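Local coordinates for putative oxidoreductase molybdopterin-binding subunit (Sulfolobus tokodaii, PDB 4ZOH), which probably serves as the molybdenum-cofactor-carrying, catalytic subunit of a xanthine dehydrogenase/aldehyde oxidase-type hydroxylase, binding a pterin cytosine dinucleotide, at residues E90-D93 against L94-S97; G138-E141 against K142-E146; T244-E247 against E248-A252; I343-I346 against V347-A351. All coordinates share one frame; numbering follows the deposited sequence.

Contact 1 of 4, residues E90-D93 against L94-S97; sequences EAYD and LIES
Leu94 N reaches back to Glu90 O (2.8 Å) and Ile95 N to Ala91 O (3.0 Å), i to i+4 bonds of helix 88-95 in the a/b hammerhead domain. Glu96 N makes a weak i to i+3 bond to Asp93 O, 3.0 Å, bent to 134° at the hydrogen. Tyr92 and Ile95 carry the apolar side, lying alongside and pointing the same way. Ile95 CG1 stands beside its own backbone N (chi1 -74°), which swings it back over the preceding turn to approach Tyr92 CD2 obliquely at 4.2 Å. Both side chains rest on strand 32-38, Tyr92 on Phe33 and Ala35 and Ile95 on Val37, while Leu94 and Ile95 touch Val83 of strand 79-85. The phenol OH goes beyond the helix, to Glu247 OE2. On the polar side Asp93 and Glu96, three residues apart, lie near each other and are likely to build up negative potential there. Their partners lie in other subunits: Asp93 bridges to basic side chains of two chains of other proteins, and Glu96 to basic side chains of one of them. Within the helix, Glu96 CB lies 3.3 Å from Asp93 O.

Contact 2 of 4, residues G138-E141 against K142-E146; sequences GDVE and KAFKE
Asp139 turns its CG away from its own backbone N (chi1 -175°), and this carries the carboxylate forward under the start of helix 140-145, against Lys142. Asp139 is the N-cap: its OD1 accepts Lys142 N at 3.1 Å in a nearly straight bond, 164° at the hydrogen. The N-H comes from above the carboxylate, 56° out of its plane. The first helical turn is therefore gripped twice by one residue, because Asp139 O also takes Ala143 N at 3.2 Å, this time in the carbonyl plane. A carboxylate here probably also gains from the positive end of the helix dipole.

The Lys142 side chain crosses that of Asp139 at about a right angle. Its CB lies 3.2 Å from Asp139 OD1 and its CD 3.6 Å from OD2, so the aspartate meets the aliphatic stem. Beyond it the chain runs out extended and bends at its last torsion, to a long salt bridge, Lys142 NZ to Glu146 OE2 at 3.7 Å.

On another side of the turn, Val140 places CG2 opposite its backbone N, and this methyl packs on Phe144 CE1 at 3.7 Å. Val140 O accepts Phe144 N and also sits in the plane of the ring at its edge, 3.3 Å from CD1.

The helix follows directly on strand 129-138 and precedes strand 149-161, the two outermost strands of a five-stranded sheet. Phe144 lies on Glu263 and Ala265 of strand 254-266 and makes a cation-pi contact with Arg276 of strand 272-282, while Ala143 and Lys142 touch Ile312, just before strand 313-321.

Contact 3 of 4, residues T244-E247 against E248-A252; sequences TRTE and EFISA
Arg245 sets its methylenes against the CD2-CE2 rim of the Phe249 ring in helix 245-251: CD is 3.4 Å from CE2 and CG 3.5 Å from the same atom. The guanidinium is tilted about 55° from the ring plane and stands almost perpendicular, 83°, to the Glu248 carboxylate, which turns instead to Arg168 in a salt bridge. Bends at chi2 and chi3 bring CG and CD obliquely to this rim while the arginine nitrogens reach Pro164 O and the backbone of another protein's chain. With an alanine here, the CD2-CE2 rim of Phe249 would probably lose its methylene packing and Pro164 O its arginine donor.

Thr246 and Ile250 lie side by side, CG2 to CD1 3.8 Å. At the start, Thr244 and Glu247 form a capping box: Glu247 N gives to Thr244 OG1 at 3.1 Å, and Thr244 N to Glu247 OE2 at 3.0 Å, from above the carboxylate. At the other end, Ser251 OG donates to Glu247 O in a very short bond of 2.5 Å.

The Glu247 carboxylate, buried, is thus shared among the cap, Arg38 and Tyr92, which probably favours its ionised form and ties the helix start to the hammerhead domain.

Contact 4 of 4, residues I343-I346 against V347-A351; sequences IERI and VNIVA
The Arg345 guanidinium has Ile349 CD1 over one face, 4.1 Å from NH2, and Asn348 CB at its edge, near its plane, 4.0 Å from NH1. These neighbours one turn on along helix 336-353 approach from different directions, and the Asn348 amide stands 78° to the guanidinium, so the two flat groups do not stack. Three successive bends of about -65° curl the arginine back along its own helix to reach them. Its nitrogens are held by Glu687, Asn684 and Ile694 O, while Asn348 turns to Arg362 and Gln358. A glycine in place of Ile349 would probably bare that guanidinium face and open a gap against Leu155 and Ile151 of strand 149-161.

Ile346 and Val350 pack CG2 to CG2 at 4.4 Å, both against Val264 of strand 254-266, and Val347 CG2 lies 3.3 Å from Ile343 O. The backbone bonds vary: Val347 N to Ile343 O is 2.9 Å and nearly straight, 172° at the hydrogen, whereas Asn348 N meets Glu344 O from above the carbonyl plane at a long 3.3 Å.

Glu687 balances the buried charge, and Asn684 and Ile694 O accept from further N-H groups, which probably keeps Arg345 protonated among aliphatic neighbours.

All four contacts are local, within one helix or its end, but their surroundings differ. Contacts 1 and 2 lie at the surface, on opposite sides of the chain's centre, about 63 Å apart between centres; contacts 3 and 4 are buried. Contacts 1 and 3 both meet chains of other proteins, whereas none touches contacts 2 or 4. Contacts 2 and 3 both include a helix start, one capped by an aspartate and the other by a threonine-glutamate box. Contacts 1 and 3 touch, joining the hammerhead and cofactor-binding domains. Contacts 2 and 4, about 9 Å apart at nearest atoms, both pack on strand 254-266, contact 2 through a phenylalanine and contact 4 through aliphatic side chains.

Contact 1 of 4, residues E90-D93 against L94-S97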
ATOM      1  N   GLU A  90      -2.714 -17.837 -12.664  1.00 23.23           N
ATOM      2  CA  GLU A  90      -3.219 -17.683 -14.018  1.00 23.65           C
ATOM      3  C   GLU A  90      -2.146 -17.212 -14.933  1.00 22.94           C
ATOM      4  O   GLU A  90      -2.104 -17.651 -16.085  1.00 24.46           O
ATOM      5  CB  GLU A  90      -4.431 -16.745 -14.068  1.00 26.08           C
ATOM      6  CG  GLU A  90      -5.613 -17.354 -13.308  1.00 32.16           C
ATOM      7  CD  GLU A  90      -6.898 -16.534 -13.403  1.00 40.64           C
ATOM      8  OE1 GLU A  90      -6.901 -15.542 -14.164  1.00 47.59           O
ATOM      9  OE2 GLU A  90      -7.903 -16.857 -12.728  1.00 39.61           O
ATOM     10  N   ALA A  91      -1.225 -16.391 -14.423  1.00 22.56           N
ATOM     11  CA  ALA A  91      -0.037 -15.996 -15.202  1.00 23.80           C
ATOM     12  C   ALA A  91       0.738 -17.229 -15.669  1.00 26.96           C
ATOM     13  O   ALA A  91       1.181 -17.304 -16.841  1.00 22.61           O
ATOM     14  CB  ALA A  91       0.871 -15.013 -14.462  1.00 20.91           C
ATOM     15  N   TYR A  92       0.888 -18.221 -14.777  1.00 28.07           N
ATOM     16  CA  TYR A  92       1.702 -19.367 -15.170  1.00 28.76           C
ATOM     17  C   TYR A  92       0.920 -20.314 -16.080  1.00 26.66           C
ATOM     18  O   TYR A  92       1.522 -20.933 -16.924  1.00 28.58           O
ATOM     19  CB  TYR A  92       2.439 -20.016 -13.990  1.00 28.86           C
ATOM     20  CG  TYR A  92       3.702 -19.185 -13.626  1.00 31.50           C
ATOM     21  CD1 TYR A  92       3.585 -18.037 -12.780  1.00 33.07           C
ATOM     22  CD2 TYR A  92       4.996 -19.503 -14.118  1.00 33.90           C
ATOM     23  CE1 TYR A  92       4.689 -17.251 -12.417  1.00 31.92           C
ATOM     24  CE2 TYR A  92       6.134 -18.700 -13.772  1.00 34.40           C
ATOM     25  CZ  TYR A  92       5.961 -17.569 -12.902  1.00 35.10           C
ATOM     26  OH  TYR A  92       6.979 -16.713 -12.484  1.00 30.97           O
ATOM     27  N   ASP A  93      -0.405 -20.367 -15.944  1.00 25.96           N
ATOM     28  CA  ASP A  93      -1.254 -21.019 -16.954  1.00 31.33           C
ATOM     29  C   ASP A  93      -1.004 -20.361 -18.300  1.00 32.01           C
ATOM     30  O   ASP A  93      -0.703 -21.050 -19.258  1.00 33.33           O
ATOM     31  CB  ASP A  93      -2.750 -20.910 -16.621  1.00 27.80           C
ATOM     32  CG  ASP A  93      -3.095 -21.591 -15.398  1.00 32.27           C
ATOM     33  OD1 ASP A  93      -2.340 -22.506 -15.018  1.00 33.48           O
ATOM     34  OD2 ASP A  93      -4.148 -21.227 -14.792  1.00 34.15           O
ATOM     35  N   LEU A  94      -1.090 -19.021 -18.354  1.00 29.56           N
ATOM     36  CA  LEU A  94      -0.907 -18.297 -19.598  1.00 25.48           C
ATOM     37  C   LEU A  94       0.451 -18.498 -20.238  1.00 29.91           C
ATOM     38  O   LEU A  94       0.557 -18.459 -21.463  1.00 30.92           O
ATOM     39  CB  LEU A  94      -1.202 -16.818 -19.388  1.00 27.37           C
ATOM     40  CG  LEU A  94      -1.268 -15.885 -20.598  1.00 29.13           C
ATOM     41  CD1 LEU A  94      -2.301 -16.323 -21.630  1.00 29.71           C
ATOM     42  CD2 LEU A  94      -1.626 -14.526 -20.054  1.00 27.25           C
ATOM     43  N   ILE A  95       1.504 -18.704 -19.423  1.00 31.28           N
ATOM     44  CA  ILE A  95       2.849 -18.994 -19.950  1.00 28.76           C
ATOM     45  C   ILE A  95       2.766 -20.186 -20.965  1.00 28.23           C
ATOM     46  O   ILE A  95       3.355 -20.143 -22.030  1.00 31.29           O
ATOM     47  CB  ILE A  95       3.878 -19.340 -18.824  1.00 29.56           C
ATOM     48  CG1 ILE A  95       4.312 -18.107 -18.016  1.00 29.98           C
ATOM     49  CG2 ILE A  95       5.130 -20.027 -19.418  1.00 28.36           C
ATOM     50  CD1 ILE A  95       5.320 -17.216 -18.702  1.00 34.00           C
ATOM     51  N   GLU A  96       2.019 -21.217 -20.621  1.00 28.49           N
ATOM     52  CA  GLU A  96       1.898 -22.437 -21.426  1.00 33.18           C
ATOM     53  C   GLU A  96       1.216 -22.232 -22.781  1.00 40.61           C
ATOM     54  O   GLU A  96       1.302 -23.106 -23.638  1.00 41.09           O
ATOM     55  CB  GLU A  96       1.067 -23.448 -20.674  1.00 34.98           C
ATOM     56  CG  GLU A  96       1.718 -23.927 -19.393  1.00 35.20           C
ATOM     57  CD  GLU A  96       0.814 -24.833 -18.590  1.00 35.44           C
ATOM     58  OE1 GLU A  96      -0.418 -24.767 -18.753  1.00 38.60           O
ATOM     59  OE2 GLU A  96       1.342 -25.608 -17.786  1.00 33.47           O
ATOM     60  N   SER A  97       0.542 -21.094 -22.969  1.00 38.05           N
ATOM     61  CA  SER A  97      -0.086 -20.762 -24.249  1.00 39.11           C
ATOM     62  C   SER A  97       0.804 -19.988 -25.147  1.00 37.23           C
ATOM     63  O   SER A  97       0.432 -19.800 -26.302  1.00 48.06           O
ATOM     64  CB  SER A  97      -1.348 -19.917 -24.054  1.00 39.21           C
ATOM     65  OG  SER A  97      -2.263 -20.688 -23.330  1.00 42.98           O
TER

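Contact 2 of 4, residues G138-E141 against K142-E146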
ATOM      1  N   GLY A 138      56.252  -4.607 -11.976  1.00 37.96           N
ATOM      2  CA  GLY A 138      57.576  -4.924 -11.439  1.00 41.94           C
ATOM      3  C   GLY A 138      58.473  -5.390 -12.571  1.00 43.84           C
ATOM      4  O   GLY A 138      58.442  -4.804 -13.634  1.00 40.49           O
ATOM      5  N   ASP A 139      59.212  -6.475 -12.364  1.00 45.16           N
ATOM      6  CA  ASP A 139      60.253  -6.914 -13.308  1.00 38.39           C
ATOM      7  C   ASP A 139      60.173  -8.415 -13.427  1.00 35.61           C
ATOM      8  O   ASP A 139      60.928  -9.147 -12.755  1.00 41.21           O
ATOM      9  CB  ASP A 139      61.640  -6.470 -12.776  1.00 38.28           C
ATOM     10  CG  ASP A 139      62.815  -6.778 -13.768  1.00 42.42           C
ATOM     11  OD1 ASP A 139      62.686  -7.591 -14.730  1.00 38.12           O
ATOM     12  OD2 ASP A 139      63.892  -6.202 -13.541  1.00 45.56           O
ATOM     13  N   VAL A 140      59.268  -8.889 -14.257  1.00 33.06           N
ATOM     14  CA  VAL A 140      58.948 -10.338 -14.349  1.00 36.49           C
ATOM     15  C   VAL A 140      60.109 -11.142 -14.898  1.00 38.19           C
ATOM     16  O   VAL A 140      60.283 -12.333 -14.547  1.00 33.10           O
ATOM     17  CB  VAL A 140      57.625 -10.651 -15.142  1.00 34.48           C
ATOM     18  CG1 VAL A 140      57.780 -10.381 -16.640  1.00 37.03           C
ATOM     19  CG2 VAL A 140      57.189 -12.099 -14.976  1.00 37.93           C
ATOM     20  N   GLU A 141      60.904 -10.488 -15.765  1.00 43.15           N
ATOM     21  CA  GLU A 141      62.046 -11.144 -16.410  1.00 39.79           C
ATOM     22  C   GLU A 141      63.131 -11.563 -15.423  1.00 35.93           C
ATOM     23  O   GLU A 141      63.636 -12.695 -15.475  1.00 37.38           O
ATOM     24  CB  GLU A 141      62.624 -10.223 -17.484  1.00 48.19           C
ATOM     25  CG  GLU A 141      62.332 -10.590 -18.942  1.00 53.72           C
ATOM     26  CD  GLU A 141      61.045 -11.342 -19.207  1.00 64.09           C
ATOM     27  OE1 GLU A 141      61.070 -12.606 -19.170  1.00 67.44           O
ATOM     28  OE2 GLU A 141      60.022 -10.668 -19.506  1.00 68.25           O
ATOM     29  N   LYS A 142      63.454 -10.612 -14.553  1.00 32.66           N
ATOM     30  CA  LYS A 142      64.326 -10.765 -13.427  1.00 38.27           C
ATOM     31  C   LYS A 142      63.847 -11.847 -12.454  1.00 45.22           C
ATOM     32  O   LYS A 142      64.687 -12.626 -11.933  1.00 40.76           O
ATOM     33  CB  LYS A 142      64.432  -9.405 -12.712  1.00 39.69           C
ATOM     34  CG  LYS A 142      65.223  -9.413 -11.413  1.00 41.73           C
ATOM     35  CD  LYS A 142      65.324  -8.015 -10.839  1.00 44.55           C
ATOM     36  CE  LYS A 142      66.379  -7.966  -9.730  1.00 49.10           C
ATOM     37  NZ  LYS A 142      65.747  -7.856  -8.398  1.00 56.44           N
ATOM     38  N   ALA A 143      62.521 -11.884 -12.197  1.00 36.54           N
ATOM     39  CA  ALA A 143      61.934 -12.925 -11.367  1.00 33.19           C
ATOM     40  C   ALA A 143      62.169 -14.289 -11.931  1.00 33.29           C
ATOM     41  O   ALA A 143      62.532 -15.194 -11.196  1.00 34.97           O
ATOM     42  CB  ALA A 143      60.404 -12.721 -11.165  1.00 31.78           C
ATOM     43  N   PHE A 144      61.859 -14.488 -13.202  1.00 33.97           N
ATOM     44  CA  PHE A 144      62.027 -15.818 -13.752  1.00 35.83           C
ATOM     45  C   PHE A 144      63.520 -16.126 -14.018  1.00 44.02           C
ATOM     46  O   PHE A 144      63.872 -17.303 -14.132  1.00 44.72           O
ATOM     47  CB  PHE A 144      61.135 -16.082 -14.959  1.00 32.46           C
ATOM     48  CG  PHE A 144      59.697 -16.344 -14.586  1.00 34.45           C
ATOM     49  CD1 PHE A 144      58.884 -15.306 -14.105  1.00 31.01           C
ATOM     50  CD2 PHE A 144      59.170 -17.632 -14.661  1.00 33.31           C
ATOM     51  CE1 PHE A 144      57.563 -15.554 -13.703  1.00 36.90           C
ATOM     52  CE2 PHE A 144      57.862 -17.888 -14.239  1.00 37.12           C
ATOM     53  CZ  PHE A 144      57.047 -16.854 -13.782  1.00 33.57           C
ATOM     54  N   LYS A 145      64.377 -15.091 -14.077  1.00 47.09           N
ATOM     55  CA  LYS A 145      65.842 -15.290 -14.286  1.00 51.70           C
ATOM     56  C   LYS A 145      66.454 -15.879 -13.015  1.00 45.66           C
ATOM     57  O   LYS A 145      67.073 -16.941 -13.068  1.00 48.16           O
ATOM     58  CB  LYS A 145      66.581 -13.981 -14.667  1.00 53.01           C
ATOM     59  CG  LYS A 145      67.958 -14.150 -15.306  1.00 60.54           C
ATOM     60  CD  LYS A 145      67.839 -14.549 -16.785  1.00 74.57           C
ATOM     61  CE  LYS A 145      69.021 -15.392 -17.282  1.00 78.30           C
ATOM     62  NZ  LYS A 145      70.328 -14.680 -17.152  1.00 80.72           N
ATOM     63  N   GLU A 146      66.215 -15.184 -11.901  1.00 42.19           N
ATOM     64  CA  GLU A 146      66.631 -15.515 -10.523  1.00 43.75           C
ATOM     65  C   GLU A 146      65.995 -16.746  -9.835  1.00 40.27           C
ATOM     66  O   GLU A 146      66.324 -17.022  -8.692  1.00 47.49           O
ATOM     67  CB  GLU A 146      66.378 -14.304  -9.624  1.00 41.17           C
ATOM     68  CG  GLU A 146      67.245 -13.092  -9.883  1.00 46.18           C
ATOM     69  CD  GLU A 146      66.890 -11.905  -8.989  1.00 58.83           C
ATOM     70  OE1 GLU A 146      65.803 -11.902  -8.339  1.00 67.97           O
ATOM     71  OE2 GLU A 146      67.695 -10.947  -8.933  1.00 67.43           O
TER

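Contact 3 of 4, residues T244-E247 against E248-A252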
ATOM      1  N   THR A 244       9.736 -17.473 -10.001  1.00 18.63           N
ATOM      2  CA  THR A 244       9.911 -18.686  -9.192  1.00 20.91           C
ATOM      3  C   THR A 244      11.411 -18.877  -8.866  1.00 22.56           C
ATOM      4  O   THR A 244      12.321 -18.227  -9.473  1.00 22.13           O
ATOM      5  CB  THR A 244       9.424 -19.922  -9.927  1.00 21.69           C
ATOM      6  OG1 THR A 244      10.343 -20.180 -10.984  1.00 21.49           O
ATOM      7  CG2 THR A 244       7.956 -19.721 -10.487  1.00 21.85           C
ATOM      8  N   ARG A 245      11.705 -19.748  -7.916  1.00 22.34           N
ATOM      9  CA  ARG A 245      13.139 -19.946  -7.535  1.00 21.47           C
ATOM     10  C   ARG A 245      13.880 -20.675  -8.703  1.00 20.47           C
ATOM     11  O   ARG A 245      15.052 -20.413  -8.944  1.00 21.64           O
ATOM     12  CB  ARG A 245      13.251 -20.759  -6.201  1.00 19.66           C
ATOM     13  CG  ARG A 245      14.669 -21.182  -5.808  1.00 18.18           C
ATOM     14  CD  ARG A 245      15.642 -20.017  -5.685  1.00 17.88           C
ATOM     15  NE  ARG A 245      15.141 -19.217  -4.576  1.00 17.63           N
ATOM     16  CZ  ARG A 245      15.772 -18.213  -3.978  1.00 20.17           C
ATOM     17  NH1 ARG A 245      16.948 -17.773  -4.453  1.00 17.18           N
ATOM     18  NH2 ARG A 245      15.179 -17.596  -2.934  1.00 17.63           N
ATOM     19  N   THR A 246      13.202 -21.590  -9.393  1.00 21.45           N
ATOM     20  CA  THR A 246      13.781 -22.171 -10.664  1.00 21.85           C
ATOM     21  C   THR A 246      14.219 -21.061 -11.627  1.00 19.97           C
ATOM     22  O   THR A 246      15.391 -21.007 -12.066  1.00 21.13           O
ATOM     23  CB  THR A 246      12.871 -23.209 -11.318  1.00 22.00           C
ATOM     24  OG1 THR A 246      12.608 -24.235 -10.355  1.00 20.63           O
ATOM     25  CG2 THR A 246      13.495 -23.847 -12.584  1.00 21.82           C
ATOM     26  N   GLU A 247      13.329 -20.109 -11.873  1.00 19.79           N
ATOM     27  CA  GLU A 247      13.697 -18.952 -12.674  1.00 18.84           C
ATOM     28  C   GLU A 247      14.916 -18.236 -12.140  1.00 18.76           C
ATOM     29  O   GLU A 247      15.832 -17.844 -12.916  1.00 19.15           O
ATOM     30  CB  GLU A 247      12.508 -17.951 -12.727  1.00 19.30           C
ATOM     31  CG  GLU A 247      11.372 -18.457 -13.635  1.00 22.48           C
ATOM     32  CD  GLU A 247      10.319 -17.378 -13.771  1.00 24.34           C
ATOM     33  OE1 GLU A 247      10.472 -16.444 -14.598  1.00 24.89           O
ATOM     34  OE2 GLU A 247       9.366 -17.470 -13.008  1.00 23.31           O
ATOM     35  N   GLU A 248      14.924 -18.002 -10.811  1.00 18.67           N
ATOM     36  CA  GLU A 248      15.988 -17.220 -10.230  1.00 19.37           C
ATOM     37  C   GLU A 248      17.309 -17.979 -10.529  1.00 19.81           C
ATOM     38  O   GLU A 248      18.231 -17.403 -11.025  1.00 21.53           O
ATOM     39  CB  GLU A 248      15.774 -17.059  -8.682  1.00 18.44           C
ATOM     40  CG  GLU A 248      16.682 -15.992  -8.106  1.00 18.17           C
ATOM     41  CD  GLU A 248      16.256 -14.558  -8.396  1.00 20.31           C
ATOM     42  OE1 GLU A 248      16.807 -13.678  -7.689  1.00 21.85           O
ATOM     43  OE2 GLU A 248      15.371 -14.274  -9.319  1.00 21.92           O
ATOM     44  N   PHE A 249      17.351 -19.287 -10.271  1.00 19.08           N
ATOM     45  CA  PHE A 249      18.597 -20.048 -10.450  1.00 21.22           C
ATOM     46  C   PHE A 249      19.126 -19.951 -11.861  1.00 22.58           C
ATOM     47  O   PHE A 249      20.295 -19.774 -12.040  1.00 18.56           O
ATOM     48  CB  PHE A 249      18.402 -21.543 -10.089  1.00 19.34           C
ATOM     49  CG  PHE A 249      18.643 -21.824  -8.639  1.00 20.65           C
ATOM     50  CD1 PHE A 249      19.924 -21.624  -8.104  1.00 21.83           C
ATOM     51  CD2 PHE A 249      17.604 -22.273  -7.808  1.00 18.30           C
ATOM     52  CE1 PHE A 249      20.191 -21.850  -6.764  1.00 23.61           C
ATOM     53  CE2 PHE A 249      17.867 -22.533  -6.472  1.00 24.09           C
ATOM     54  CZ  PHE A 249      19.149 -22.326  -5.940  1.00 23.69           C
ATOM     55  N   ILE A 250      18.208 -20.003 -12.835  1.00 24.26           N
ATOM     56  CA  ILE A 250      18.537 -20.029 -14.240  1.00 25.06           C
ATOM     57  C   ILE A 250      18.930 -18.650 -14.807  1.00 28.38           C
ATOM     58  O   ILE A 250      19.689 -18.539 -15.790  1.00 28.94           O
ATOM     59  CB  ILE A 250      17.332 -20.728 -14.863  1.00 26.42           C
ATOM     60  CG1 ILE A 250      17.599 -22.216 -14.900  1.00 21.23           C
ATOM     61  CG2 ILE A 250      16.769 -20.087 -16.091  1.00 25.99           C
ATOM     62  CD1 ILE A 250      16.321 -22.988 -15.044  1.00 35.33           C
ATOM     63  N   SER A 251      18.464 -17.592 -14.166  1.00 25.22           N
ATOM     64  CA  SER A 251      18.643 -16.255 -14.739  1.00 22.38           C
ATOM     65  C   SER A 251      19.425 -15.259 -13.924  1.00 22.69           C
ATOM     66  O   SER A 251      19.685 -14.138 -14.378  1.00 21.73           O
ATOM     67  CB  SER A 251      17.249 -15.673 -15.084  1.00 22.45           C
ATOM     68  OG  SER A 251      16.391 -15.643 -13.954  1.00 23.39           O
ATOM     69  N   ALA A 252      19.750 -15.565 -12.671  1.00 20.01           N
ATOM     70  CA  ALA A 252      20.299 -14.459 -11.878  1.00 18.24           C
ATOM     71  C   ALA A 252      21.195 -14.967 -10.769  1.00 17.69           C
ATOM     72  O   ALA A 252      21.054 -16.138 -10.338  1.00 16.59           O
ATOM     73  CB  ALA A 252      19.207 -13.570 -11.339  1.00 21.10           C
TER

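Contact 4 of 4, residues I343-I346 against V347-A351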
ATOM      1  N   ILE A 343      46.319 -16.577  -5.539  1.00 23.85           N
ATOM      2  CA  ILE A 343      47.603 -16.438  -4.904  1.00 26.64           C
ATOM      3  C   ILE A 343      47.758 -17.396  -3.681  1.00 32.29           C
ATOM      4  O   ILE A 343      48.829 -17.978  -3.492  1.00 30.71           O
ATOM      5  CB  ILE A 343      47.991 -14.972  -4.558  1.00 28.19           C
ATOM      6  CG1 ILE A 343      49.488 -14.878  -4.169  1.00 29.69           C
ATOM      7  CG2 ILE A 343      47.087 -14.309  -3.490  1.00 23.22           C
ATOM      8  CD1 ILE A 343      50.449 -15.394  -5.249  1.00 30.98           C
ATOM      9  N   GLU A 344      46.693 -17.594  -2.886  1.00 31.92           N
ATOM     10  CA  GLU A 344      46.774 -18.447  -1.676  1.00 29.29           C
ATOM     11  C   GLU A 344      46.849 -19.921  -2.010  1.00 25.99           C
ATOM     12  O   GLU A 344      47.536 -20.693  -1.317  1.00 28.39           O
ATOM     13  CB  GLU A 344      45.665 -18.128  -0.680  1.00 28.45           C
ATOM     14  CG  GLU A 344      45.707 -16.735  -0.157  1.00 27.47           C
ATOM     15  CD  GLU A 344      46.995 -16.508   0.634  1.00 32.31           C
ATOM     16  OE1 GLU A 344      47.150 -17.220   1.665  1.00 28.12           O
ATOM     17  OE2 GLU A 344      47.843 -15.665   0.180  1.00 31.92           O
ATOM     18  N   ARG A 345      46.257 -20.339  -3.108  1.00 25.09           N
ATOM     19  CA  ARG A 345      46.500 -21.683  -3.558  1.00 25.46           C
ATOM     20  C   ARG A 345      47.954 -21.887  -4.073  1.00 35.02           C
ATOM     21  O   ARG A 345      48.631 -22.869  -3.715  1.00 34.88           O
ATOM     22  CB  ARG A 345      45.509 -22.053  -4.629  1.00 33.02           C
ATOM     23  CG  ARG A 345      44.052 -22.187  -4.113  1.00 33.71           C
ATOM     24  CD  ARG A 345      43.910 -23.372  -3.167  1.00 28.47           C
ATOM     25  NE  ARG A 345      44.221 -24.614  -3.853  1.00 26.96           N
ATOM     26  CZ  ARG A 345      45.230 -25.431  -3.547  1.00 28.84           C
ATOM     27  NH1 ARG A 345      46.014 -25.175  -2.482  1.00 25.73           N
ATOM     28  NH2 ARG A 345      45.406 -26.545  -4.285  1.00 28.54           N
ATOM     29  N   ILE A 346      48.421 -20.960  -4.903  1.00 32.04           N
ATOM     30  CA  ILE A 346      49.742 -21.016  -5.485  1.00 32.29           C
ATOM     31  C   ILE A 346      50.757 -21.120  -4.313  1.00 32.37           C
ATOM     32  O   ILE A 346      51.555 -22.009  -4.346  1.00 28.53           O
ATOM     33  CB  ILE A 346      50.003 -19.772  -6.403  1.00 30.79           C
ATOM     34  CG1 ILE A 346      49.300 -19.968  -7.778  1.00 30.21           C
ATOM     35  CG2 ILE A 346      51.506 -19.534  -6.630  1.00 31.94           C
ATOM     36  CD1 ILE A 346      49.081 -18.644  -8.487  1.00 28.23           C
ATOM     37  N   VAL A 347      50.674 -20.219  -3.309  1.00 30.10           N
ATOM     38  CA  VAL A 347      51.523 -20.206  -2.119  1.00 29.59           C
ATOM     39  C   VAL A 347      51.568 -21.605  -1.444  1.00 34.73           C
ATOM     40  O   VAL A 347      52.657 -22.088  -1.044  1.00 37.10           O
ATOM     41  CB  VAL A 347      51.055 -19.150  -1.111  1.00 30.77           C
ATOM     42  CG1 VAL A 347      51.607 -19.423   0.286  1.00 32.25           C
ATOM     43  CG2 VAL A 347      51.518 -17.760  -1.514  1.00 26.19           C
ATOM     44  N   ASN A 348      50.426 -22.284  -1.360  1.00 28.72           N
ATOM     45  CA  ASN A 348      50.448 -23.599  -0.736  1.00 30.51           C
ATOM     46  C   ASN A 348      51.017 -24.644  -1.650  1.00 32.19           C
ATOM     47  O   ASN A 348      51.620 -25.644  -1.194  1.00 32.44           O
ATOM     48  CB  ASN A 348      49.077 -24.037  -0.221  1.00 26.44           C
ATOM     49  CG  ASN A 348      48.856 -23.703   1.222  1.00 25.62           C
ATOM     50  OD1 ASN A 348      49.246 -22.627   1.760  1.00 26.13           O
ATOM     51  ND2 ASN A 348      48.270 -24.676   1.894  1.00 27.90           N
ATOM     52  N   ILE A 349      50.844 -24.424  -2.953  1.00 33.47           N
ATOM     53  CA  ILE A 349      51.284 -25.422  -3.912  1.00 31.30           C
ATOM     54  C   ILE A 349      52.806 -25.403  -3.852  1.00 29.32           C
ATOM     55  O   ILE A 349      53.430 -26.430  -3.909  1.00 30.94           O
ATOM     56  CB  ILE A 349      50.724 -25.160  -5.336  1.00 33.67           C
ATOM     57  CG1 ILE A 349      49.307 -25.690  -5.426  1.00 27.80           C
ATOM     58  CG2 ILE A 349      51.641 -25.761  -6.406  1.00 29.53           C
ATOM     59  CD1 ILE A 349      48.535 -24.922  -6.447  1.00 30.74           C
ATOM     60  N   VAL A 350      53.366 -24.222  -3.703  1.00 29.05           N
ATOM     61  CA  VAL A 350      54.788 -24.044  -3.670  1.00 35.09           C
ATOM     62  C   VAL A 350      55.302 -24.677  -2.357  1.00 39.83           C
ATOM     63  O   VAL A 350      56.148 -25.572  -2.437  1.00 35.75           O
ATOM     64  CB  VAL A 350      55.140 -22.563  -3.741  1.00 33.30           C
ATOM     65  CG1 VAL A 350      56.597 -22.344  -3.367  1.00 34.58           C
ATOM     66  CG2 VAL A 350      54.875 -22.027  -5.144  1.00 39.00           C
ATOM     67  N   ALA A 351      54.771 -24.201  -1.198  1.00 37.38           N
ATOM     68  CA  ALA A 351      55.043 -24.752   0.165  1.00 37.38           C
ATOM     69  C   ALA A 351      55.073 -26.269   0.141  1.00 32.58           C
ATOM     70  O   ALA A 351      56.082 -26.857   0.513  1.00 40.14           O
ATOM     71  CB  ALA A 351      54.082 -24.191   1.242  1.00 29.97           C
TER